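Local atomic coordinates of ofchtiv-g5 (Ostrinia furnacalis, PDB entry 6JM8), a protein that probably hydrolyses chitin, as a group IV insect chitinase of glycoside hydrolase family 18, and holds an N-acetylglucosamine glycan in its pocket. Residues I5-Y10 with C33-Y38. Sequence-based numbering, arbitrary orientation.
With NAG (2-acetamido-2-deoxy-beta-D-glucopyranose), chain B.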
loop_
_atom_site.group_PDB
_atom_site.type_symbol
_atom_site.label_atom_id
_atom_site.label_comp_id
_atom_site.label_asym_id
_atom_site.label_seq_id
_atom_site.Cartn_x
_atom_site.Cartn_y
_atom_site.Cartn_z
ATOM N N ILE A 5 -12.512 -8.869 -2.750
ATOM C CA ILE A 5 -12.086 -7.799 -3.640
ATOM C C ILE A 5 -10.568 -7.763 -3.717
ATOM O O ILE A 5 -9.864 -8.193 -2.798
ATOM C CB ILE A 5 -12.643 -6.431 -3.193
ATOM C CG1 ILE A 5 -12.177 -6.090 -1.777
ATOM C CG2 ILE A 5 -14.160 -6.435 -3.269
ATOM C CD1 ILE A 5 -12.494 -4.668 -1.367
ATOM N N VAL A 6 -10.069 -7.255 -4.840
ATOM C CA VAL A 6 -8.645 -7.066 -5.083
ATOM C C VAL A 6 -8.452 -5.589 -5.398
ATOM O O VAL A 6 -8.922 -5.102 -6.435
ATOM C CB VAL A 6 -8.132 -7.955 -6.224
ATOM C CG1 VAL A 6 -6.633 -7.793 -6.394
ATOM C CG2 VAL A 6 -8.484 -9.411 -5.962
ATOM N N VAL A 7 -7.772 -4.873 -4.507
ATOM C CA VAL A 7 -7.611 -3.426 -4.602
ATOM C C VAL A 7 -6.209 -3.146 -5.128
ATOM O O VAL A 7 -5.220 -3.310 -4.404
ATOM C CB VAL A 7 -7.849 -2.745 -3.248
ATOM C CG1 VAL A 7 -7.710 -1.237 -3.378
ATOM C CG2 VAL A 7 -9.219 -3.118 -2.693
ATOM N N CYS A 8 -6.114 -2.710 -6.384
ATOM C CA CYS A 8 -4.832 -2.519 -7.058
ATOM C C CYS A 8 -4.456 -1.041 -7.042
ATOM O O CYS A 8 -5.066 -0.232 -7.749
ATOM C CB CYS A 8 -4.889 -3.031 -8.496
ATOM S SG CYS A 8 -5.178 -4.796 -8.699
ATOM N N TYR A 9 -3.438 -0.692 -6.259
ATOM C CA TYR A 9 -2.885 0.653 -6.307
ATOM C C TYR A 9 -1.944 0.789 -7.497
ATOM O O TYR A 9 -1.113 -0.084 -7.756
ATOM C CB TYR A 9 -2.135 0.981 -5.016
ATOM C CG TYR A 9 -3.026 1.456 -3.893
ATOM C CD1 TYR A 9 -3.664 0.546 -3.066
ATOM C CD2 TYR A 9 -3.231 2.812 -3.662
ATOM C CE1 TYR A 9 -4.478 0.967 -2.042
ATOM C CE2 TYR A 9 -4.049 3.243 -2.637
ATOM C CZ TYR A 9 -4.666 2.312 -1.831
ATOM O OH TYR A 9 -5.481 2.716 -0.803
ATOM N N TYR A 10 -2.084 1.897 -8.222
ATOM C CA TYR A 10 -1.275 2.182 -9.402
ATOM C C TYR A 10 -0.510 3.477 -9.156
ATOM O O TYR A 10 -1.104 4.560 -9.145
ATOM C CB TYR A 10 -2.154 2.280 -10.652
ATOM C CG TYR A 10 -1.435 2.726 -11.906
ATOM C CD1 TYR A 10 -0.104 2.389 -12.131
ATOM C CD2 TYR A 10 -2.090 3.481 -12.869
ATOM C CE1 TYR A 10 0.551 2.801 -13.274
ATOM C CE2 TYR A 10 -1.443 3.895 -14.016
ATOM C CZ TYR A 10 -0.124 3.550 -14.212
ATOM O OH TYR A 10 0.528 3.958 -15.350
ATOM N N CYS A 33 -8.143 -7.049 -11.263
ATOM C CA CYS A 33 -8.524 -6.239 -10.118
ATOM C C CYS A 33 -10.030 -6.032 -10.120
ATOM O O CYS A 33 -10.675 -6.048 -11.173
ATOM C CB CYS A 33 -7.826 -4.872 -10.129
ATOM S SG CYS A 33 -6.067 -4.922 -10.516
ATOM N N THR A 34 -10.586 -5.851 -8.926
ATOM C CA THR A 34 -11.955 -5.378 -8.778
ATOM C C THR A 34 -12.019 -3.886 -8.506
ATOM O O THR A 34 -12.992 -3.233 -8.895
ATOM C CB THR A 34 -12.664 -6.124 -7.642
ATOM O OG1 THR A 34 -11.973 -5.887 -6.408
ATOM C CG2 THR A 34 -12.690 -7.617 -7.922
ATOM N N HIS A 35 -10.997 -3.346 -7.850
ATOM C CA HIS A 35 -10.885 -1.925 -7.563
ATOM C C HIS A 35 -9.499 -1.458 -7.981
ATOM O O HIS A 35 -8.494 -2.032 -7.549
ATOM C CB HIS A 35 -11.108 -1.636 -6.075
ATOM C CG HIS A 35 -12.476 -1.997 -5.581
ATOM N ND1 HIS A 35 -12.984 -3.276 -5.658
ATOM C CD2 HIS A 35 -13.433 -1.249 -4.983
ATOM C CE1 HIS A 35 -14.201 -3.297 -5.144
ATOM N NE2 HIS A 35 -14.496 -2.080 -4.724
ATOM N N LEU A 36 -9.443 -0.426 -8.819
ATOM C CA LEU A 36 -8.183 0.173 -9.238
ATOM C C LEU A 36 -8.103 1.588 -8.686
ATOM O O LEU A 36 -9.069 2.350 -8.783
ATOM C CB LEU A 36 -8.051 0.173 -10.763
ATOM C CG LEU A 36 -7.285 -1.010 -11.359
ATOM C CD1 LEU A 36 -7.647 -1.192 -12.818
ATOM C CD2 LEU A 36 -5.780 -0.819 -11.195
ATOM N N VAL A 37 -6.955 1.936 -8.112
ATOM C CA VAL A 37 -6.793 3.171 -7.353
ATOM C C VAL A 37 -5.698 4.007 -8.002
ATOM O O VAL A 37 -4.557 3.550 -8.141
ATOM C CB VAL A 37 -6.472 2.889 -5.877
ATOM C CG1 VAL A 37 -6.442 4.179 -5.091
ATOM C CG2 VAL A 37 -7.507 1.945 -5.288
ATOM N N TYR A 38 -6.048 5.235 -8.380
ATOM C CA TYR A 38 -5.130 6.175 -9.018
ATOM C C TYR A 38 -4.403 6.960 -7.930
ATOM O O TYR A 38 -5.006 7.800 -7.256
ATOM C CB TYR A 38 -5.915 7.103 -9.946
ATOM C CG TYR A 38 -5.102 7.948 -10.904
ATOM C CD1 TYR A 38 -4.383 9.052 -10.459
ATOM C CD2 TYR A 38 -5.090 7.665 -12.266
ATOM C CE1 TYR A 38 -3.655 9.833 -11.338
ATOM C CE2 TYR A 38 -4.371 8.443 -13.152
ATOM C CZ TYR A 38 -3.655 9.525 -12.682
ATOM O OH TYR A 38 -2.930 10.299 -13.558
HETATM C C1 NAG B . 2.559 3.898 1.889
HETATM C C2 NAG B . 1.813 4.762 0.820
HETATM C C3 NAG B . 2.752 5.215 -0.309
HETATM C C4 NAG B . 4.027 4.395 -0.352
HETATM C C5 NAG B . 3.720 2.929 -0.096
HETATM C C6 NAG B . 4.971 2.098 -0.228
HETATM C C7 NAG B . -0.603 4.322 0.643
HETATM C C8 NAG B . -1.663 3.518 -0.041
HETATM N N2 NAG B . 0.656 4.065 0.274
HETATM O O3 NAG B . 3.065 6.598 -0.198
HETATM O O4 NAG B . 4.570 4.447 -1.663
HETATM O O5 NAG B . 3.229 2.740 1.239
HETATM O O6 NAG B . 5.730 2.173 0.970
HETATM O O7 NAG B . -0.874 5.150 1.506
#
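Y9 and V37 sit abreast on two parallel strands, their side chains pointing the same way on the face that also carries V7 and H35. From Y9 CB the chain turns CG beside the backbone N (chi1 -83°), which stands the ring next to V37. Y9 CD2 lies 3.8 Å from V37 CG1, and CE2 comes closer still to that methyl. V37 CB covers this face of the ring in a CH-pi contact, 18° off the normal. Across the opposite face lies the acetamido methyl C8 of NAG, 3.5 Å from Y9 CE2 and also over CZ, so the phenol lies between V37 and the sugar's acetamido methyl, both toward the rim of the ring. At the tip, Y9 OH lies 4.0 Å from the NAG methyl C8.

Between the strands, backbone bonds alternate: C8 N to H35 O at 2.7 Å, V37 N to C8 O, then Y10 N to V37 O. The ladder changes where C33-T34 enters the strand. V6 O accepts from both T34 N and H35 N, while V6 N donates to T34 OG1 at 2.8 Å; that hydroxyl also hydrogen-bonds H35 ND1 in the plane of the imidazole. On the other face a disulfide joins C8 SG to C33 SG, chi3 -93°, with L36 CD2 packed against C8 CB.

These are neighbouring strands of the family 18 TIM barrel: V7, Y9 and V37 face inward, Y9 in the glycan pocket beside W345. Strand 341-345 flanks 5-10, strand 77-83 flanks 35-38, and L364 of helix 362-372 covers the disulfide from outside.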